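Nitrate transport protein (Xanthomonas axonopodis pv. citri, PDB 3KSX) probably binds alkanesulfonates in the periplasm for delivery to an ABC importer, and is captured here bound to MOPS. Local coordinates at residues 131-136 / 178-183; 41-46 / 251-256. One frame throughout, in Å; residues are numbered along the deposited sequence.

Contact 1 of 2, residues 131-136 / 178-183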
loop_
_atom_site.group_PDB
_atom_site.type_symbol
_atom_site.label_atom_id
_atom_site.label_comp_id
_atom_site.label_asym_id
_atom_site.label_seq_id
_atom_site.Cartn_x
_atom_site.Cartn_y
_atom_site.Cartn_z
ATOM N N GLY A 131 12.489 22.457 4.567
ATOM C CA GLY A 131 12.704 23.277 3.389
ATOM C C GLY A 131 13.045 22.557 2.112
ATOM O O GLY A 131 13.293 23.212 1.061
ATOM N N LYS A 132 12.949 21.233 2.119
ATOM C CA LYS A 132 13.336 20.423 0.969
ATOM C C LYS A 132 12.111 19.898 0.174
ATOM O O LYS A 132 11.006 19.812 0.712
ATOM C CB LYS A 132 14.170 19.236 1.417
ATOM C CG LYS A 132 15.387 19.559 2.244
ATOM C CD LYS A 132 16.409 20.262 1.461
ATOM C CE LYS A 132 17.592 20.424 2.381
ATOM N NZ LYS A 132 18.137 21.773 2.288
ATOM N N ARG A 133 12.366 19.537 -1.082
ATOM C CA ARG A 133 11.371 19.056 -2.042
ATOM C C ARG A 133 11.350 17.553 -1.897
ATOM O O ARG A 133 12.342 16.893 -2.143
ATOM C CB ARG A 133 11.829 19.401 -3.443
ATOM C CG ARG A 133 11.628 20.815 -3.744
ATOM C CD ARG A 133 11.915 21.054 -5.176
ATOM N NE ARG A 133 11.452 22.418 -5.372
ATOM C CZ ARG A 133 11.030 22.935 -6.519
ATOM N NH1 ARG A 133 11.008 22.200 -7.639
ATOM N NH2 ARG A 133 10.620 24.207 -6.521
ATOM N N ILE A 134 10.215 17.057 -1.438
ATOM C CA ILE A 134 10.036 15.631 -1.158
ATOM C C ILE A 134 8.941 15.040 -2.044
ATOM O O ILE A 134 7.767 15.467 -1.959
ATOM C CB ILE A 134 9.699 15.434 0.305
ATOM C CG1 ILE A 134 10.648 16.249 1.229
ATOM C CG2 ILE A 134 9.662 13.967 0.658
ATOM C CD1 ILE A 134 10.383 15.930 2.706
ATOM N N ALA A 135 9.293 14.075 -2.879
ATOM C CA ALA A 135 8.392 13.351 -3.796
ATOM C C ALA A 135 7.642 12.264 -3.008
ATOM O O ALA A 135 8.248 11.530 -2.194
ATOM C CB ALA A 135 9.240 12.619 -4.858
ATOM N N PHE A 136 6.353 12.125 -3.267
ATOM C CA PHE A 136 5.582 10.937 -2.752
ATOM C C PHE A 136 4.245 10.899 -3.427
ATOM O O PHE A 136 3.784 11.916 -3.956
ATOM C CB PHE A 136 5.325 10.941 -1.200
ATOM C CG PHE A 136 4.693 12.242 -0.667
ATOM C CD1 PHE A 136 3.293 12.282 -0.364
ATOM C CD2 PHE A 136 5.448 13.394 -0.457
ATOM C CE1 PHE A 136 2.717 13.423 0.136
ATOM C CE2 PHE A 136 4.856 14.595 0.064
ATOM C CZ PHE A 136 3.475 14.579 0.317
ATOM N N GLN A 178 15.967 16.039 -9.321
ATOM C CA GLN A 178 14.888 17.044 -9.086
ATOM C C GLN A 178 14.253 16.962 -7.651
ATOM O O GLN A 178 13.422 17.777 -7.298
ATOM C CB GLN A 178 13.781 16.825 -10.109
ATOM C CG GLN A 178 14.279 16.986 -11.580
ATOM C CD GLN A 178 13.267 16.618 -12.586
ATOM O OE1 GLN A 178 12.789 15.466 -12.638
ATOM N NE2 GLN A 178 12.963 17.569 -13.470
ATOM N N VAL A 179 14.598 15.942 -6.882
ATOM C CA VAL A 179 13.989 15.821 -5.555
ATOM C C VAL A 179 15.072 15.603 -4.479
ATOM O O VAL A 179 16.149 15.035 -4.726
ATOM C CB VAL A 179 12.949 14.662 -5.491
ATOM C CG1 VAL A 179 12.107 14.597 -6.737
ATOM C CG2 VAL A 179 13.673 13.412 -5.384
ATOM N N ASP A 180 14.782 16.071 -3.278
ATOM C CA ASP A 180 15.748 16.000 -2.202
ATOM C C ASP A 180 15.530 14.714 -1.452
ATOM O O ASP A 180 16.492 14.151 -0.882
ATOM C CB ASP A 180 15.558 17.247 -1.300
ATOM C CG ASP A 180 15.900 18.561 -2.018
ATOM O OD1 ASP A 180 17.039 18.736 -2.517
ATOM O OD2 ASP A 180 15.090 19.488 -2.011
ATOM N N ALA A 181 14.264 14.222 -1.429
ATOM C CA ALA A 181 14.005 12.951 -0.682
ATOM C C ALA A 181 12.773 12.316 -1.305
ATOM O O ALA A 181 12.082 12.978 -1.998
ATOM C CB ALA A 181 13.780 13.260 0.802
ATOM N N TRP A 182 12.529 11.020 -1.108
ATOM C CA TRP A 182 11.403 10.409 -1.778
ATOM C C TRP A 182 10.788 9.512 -0.733
ATOM O O TRP A 182 11.549 8.692 -0.179
ATOM C CB TRP A 182 11.941 9.624 -2.996
ATOM C CG TRP A 182 10.892 8.849 -3.794
ATOM C CD1 TRP A 182 9.504 9.079 -3.829
ATOM C CD2 TRP A 182 11.155 7.824 -4.698
ATOM N NE1 TRP A 182 8.903 8.167 -4.695
ATOM C CE2 TRP A 182 9.924 7.390 -5.237
ATOM C CE3 TRP A 182 12.353 7.169 -5.102
ATOM C CZ2 TRP A 182 9.854 6.333 -6.168
ATOM C CZ3 TRP A 182 12.270 6.126 -6.077
ATOM C CH2 TRP A 182 11.038 5.719 -6.558
ATOM N N ALA A 183 9.515 9.715 -0.371
ATOM C CA ALA A 183 8.903 8.748 0.588
ATOM C C ALA A 183 8.233 7.686 -0.329
ATOM O O ALA A 183 7.394 8.022 -1.171
ATOM C CB ALA A 183 7.951 9.360 1.481
HETATM O O HOH W 1 12.433 19.921 -8.366
#
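This is a parallel strand pairing inside one of the chain's two five-stranded mixed sheets: strand 133-136 lies beside the start of strand 181-185, with Asp180 holding the entry to the pair. The carboxylate of Asp180 reaches across, and its OD2 takes the backbone N of Arg133 at 2.9 Å, almost straight at 173°, through the lone pair that faces away from OD1. The same aspartate then gives its own backbone N to Arg133 O at 2.8 Å, so one residue grips both polar backbone atoms of Arg133. Ala181 N adds a weak, longer bond of 3.4 Å to that Arg133 O. The guanidinium leads away from this carboxylate, and a water joins Arg133 NH1 to Gln178 O instead. Further along, Ala135 N donates to Ala181 O (3.1 Å) and Ala183 N to Ala135 O (2.9 Å). Strand 161-164 pairs with the far edge of 133-136, joined to it through helix 141-152 in a beta-alpha-beta crossover, and helix 167-175 leads on to 181-185, the alternating layout of a lobe of a periplasmic binding protein. Ile134 and Ala181 share one face of the sheet, where Ile134 also packs on Leu146 of helix 141-152. On the other face sit Ala135 and Trp182. With its CG anti to the backbone N (chi1 177°), the indole lies with CD1 at its edge 3.2 Å from Ala135 O, which is in the ring plane, and 3.7 Å from Ala135 CB. Val179 CG1 touches that methyl too, at 4.0 Å. Beyond them helix 167-175 packs through Ala170 and Arg171 on Trp182, while at the end of the pair the Phe136 ring turns away from strand 181-185 to meet His143 and Tyr164.

Contact 2 of 2, residues 41-46 / 251-256; sequences SLVLAK and KTLAQV
Val43, Leu44, Thr252, Leu253 and Val256 make this contact with methyls and branch carbons alone; none of these side chains carries a ring, amide or other flat group, and so the packing has no faces or edges to assign. Two helices cross almost square here, at 88°, with their axes 10.4 Å apart at the closest. Leu253 supplies the central piece. Its CD2 lies 3.7 Å from Val43 CG1 and also touches Val43 CB, and the same CD2 meets Leu44 CG at 4.0 Å, the two leucine side chains running at about a right angle. Val43 CG1 is shared: with that methyl anti to the backbone N (chi1 175°), it is directed at helix 246-257 and touches Val256 CG1 as well, at 3.8 Å, the two valine side chains lying alongside one another, head to tail. Leu44 leaves its helix to one side, and its chain curves back so that CD2 reaches the CG2 methyl of Thr252 at 3.7 Å. Thr252 divides its branches between two jobs: CG2 packs against the leucine, whereas OG1 bonds to Gly248 O one turn earlier in its own helix, so its polar atom is satisfied within the helix and only carbon is presented here. Around this patch, Leu253 also touches Ser40 and Val256 touches Gln47, extending the contact along helix 40-48. That helix in turn rests on helix 225-244, with Leu44 on Leu241 and Ala45 on Leu235 and Ala238, and Leu42 and Lys46 lean on Tyr35 of strand 30-36, part of the five-stranded sheet that runs from strand 59-65 to strand 100-106.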
loop_
_atom_site.group_PDB
_atom_site.type_symbol
_atom_site.label_atom_id
_atom_site.label_comp_id
_atom_site.label_asym_id
_atom_site.label_seq_id
_atom_site.Cartn_x
_atom_site.Cartn_y
_atom_site.Cartn_z
ATOM N N SER A 41 2.725 -10.724 -2.575
ATOM C CA SER A 41 1.757 -11.825 -2.399
ATOM C C SER A 41 0.660 -11.861 -3.488
ATOM O O SER A 41 0.274 -12.952 -3.946
ATOM C CB SER A 41 1.179 -11.845 -0.996
ATOM O OG SER A 41 0.131 -10.934 -0.895
ATOM N N LEU A 42 0.228 -10.674 -3.961
ATOM C CA LEU A 42 -0.854 -10.633 -4.958
ATOM C C LEU A 42 -0.325 -11.008 -6.306
ATOM O O LEU A 42 -1.030 -11.639 -7.116
ATOM C CB LEU A 42 -1.501 -9.254 -5.003
ATOM C CG LEU A 42 -2.092 -8.795 -3.653
ATOM C CD1 LEU A 42 -2.934 -7.582 -3.835
ATOM C CD2 LEU A 42 -2.903 -9.909 -3.038
ATOM N N VAL A 43 0.906 -10.561 -6.585
ATOM C CA VAL A 43 1.657 -11.023 -7.764
ATOM C C VAL A 43 1.728 -12.557 -7.770
ATOM O O VAL A 43 1.448 -13.182 -8.821
ATOM C CB VAL A 43 3.110 -10.326 -7.923
ATOM C CG1 VAL A 43 3.894 -10.921 -9.077
ATOM C CG2 VAL A 43 2.988 -8.784 -8.109
ATOM N N LEU A 44 2.062 -13.182 -6.628
ATOM C CA LEU A 44 2.079 -14.648 -6.581
ATOM C C LEU A 44 0.705 -15.250 -6.762
ATOM O O LEU A 44 0.572 -16.217 -7.503
ATOM C CB LEU A 44 2.719 -15.201 -5.315
ATOM C CG LEU A 44 4.222 -14.982 -5.385
ATOM C CD1 LEU A 44 4.771 -15.412 -4.095
ATOM C CD2 LEU A 44 4.920 -15.690 -6.581
ATOM N N ALA A 45 -0.295 -14.707 -6.073
ATOM C CA ALA A 45 -1.669 -15.155 -6.302
ATOM C C ALA A 45 -2.053 -15.082 -7.766
ATOM O O ALA A 45 -2.608 -16.021 -8.292
ATOM C CB ALA A 45 -2.680 -14.411 -5.399
ATOM N N LYS A 46 -1.757 -13.966 -8.414
ATOM C CA LYS A 46 -1.999 -13.803 -9.833
ATOM C C LYS A 46 -1.268 -14.905 -10.633
ATOM O O LYS A 46 -1.902 -15.642 -11.392
ATOM C CB LYS A 46 -1.646 -12.380 -10.298
ATOM C CG LYS A 46 -1.945 -12.100 -11.760
ATOM C CD LYS A 46 -1.741 -10.616 -12.123
ATOM C CE LYS A 46 -1.899 -10.440 -13.639
ATOM N NZ LYS A 46 -1.255 -11.535 -14.433
ATOM N N LYS A 251 12.410 -16.411 -7.253
ATOM C CA LYS A 251 12.714 -16.512 -8.686
ATOM C C LYS A 251 11.524 -16.068 -9.503
ATOM O O LYS A 251 11.720 -15.420 -10.524
ATOM C CB LYS A 251 13.249 -17.891 -9.132
ATOM C CG LYS A 251 12.211 -19.010 -9.130
ATOM C CD LYS A 251 11.563 -19.293 -10.517
ATOM C CE LYS A 251 10.195 -20.069 -10.374
ATOM N NZ LYS A 251 10.009 -21.028 -9.186
ATOM N N THR A 252 10.297 -16.363 -9.042
ATOM C CA THR A 252 9.061 -15.962 -9.754
ATOM C C THR A 252 8.855 -14.478 -9.770
ATOM O O THR A 252 8.596 -13.920 -10.828
ATOM C CB THR A 252 7.776 -16.640 -9.189
ATOM O OG1 THR A 252 7.915 -18.066 -9.295
ATOM C CG2 THR A 252 6.510 -16.152 -9.927
ATOM N N LEU A 253 8.937 -13.856 -8.586
ATOM C CA LEU A 253 8.914 -12.409 -8.436
ATOM C C LEU A 253 10.015 -11.704 -9.239
ATOM O O LEU A 253 9.748 -10.660 -9.839
ATOM C CB LEU A 253 8.967 -12.008 -6.953
ATOM C CG LEU A 253 7.778 -12.549 -6.140
ATOM C CD1 LEU A 253 8.008 -12.473 -4.611
ATOM C CD2 LEU A 253 6.472 -11.840 -6.583
ATOM N N ALA A 254 11.234 -12.263 -9.223
ATOM C CA ALA A 254 12.324 -11.748 -10.021
ATOM C C ALA A 254 11.888 -11.789 -11.511
ATOM O O ALA A 254 11.942 -10.777 -12.224
ATOM C CB ALA A 254 13.606 -12.587 -9.770
ATOM N N GLN A 255 11.384 -12.953 -11.926
ATOM C CA GLN A 255 10.986 -13.222 -13.305
ATOM C C GLN A 255 9.967 -12.221 -13.766
ATOM O O GLN A 255 10.100 -11.645 -14.850
ATOM C CB GLN A 255 10.379 -14.604 -13.385
ATOM C CG GLN A 255 10.504 -15.250 -14.726
ATOM C CD GLN A 255 10.550 -16.765 -14.593
ATOM O OE1 GLN A 255 11.460 -17.315 -13.941
ATOM N NE2 GLN A 255 9.559 -17.457 -15.196
ATOM N N VAL A 256 8.944 -12.026 -12.936
ATOM C CA VAL A 256 7.817 -11.167 -13.263
ATOM C C VAL A 256 8.190 -9.692 -13.224
ATOM O O VAL A 256 7.971 -8.966 -14.181
ATOM C CB VAL A 256 6.618 -11.451 -12.323
ATOM C CG1 VAL A 256 5.598 -10.352 -12.409
ATOM C CG2 VAL A 256 6.005 -12.830 -12.652
#

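Contact 1 and contact 2 share no helix or strand and lie in different parts of the molecule, their centres 30 Å apart and nearest atoms about 17 Å apart. Both are largely buried, although contact 1 has a more exposed end at Arg133 and Gln178. Their chemistry follows their elements. Residues 131-136 and 178-183 are sheet neighbours, tied by backbone hydrogen bonds and one carboxylate, and bury 455 Å². Residues 41-46 and 251-256 are crossing helices whose backbone bonds run internally, so apolar side chains do the joining over 221 Å². In sequence, contact 1 falls wholly within the long span separating the two helices of contact 2.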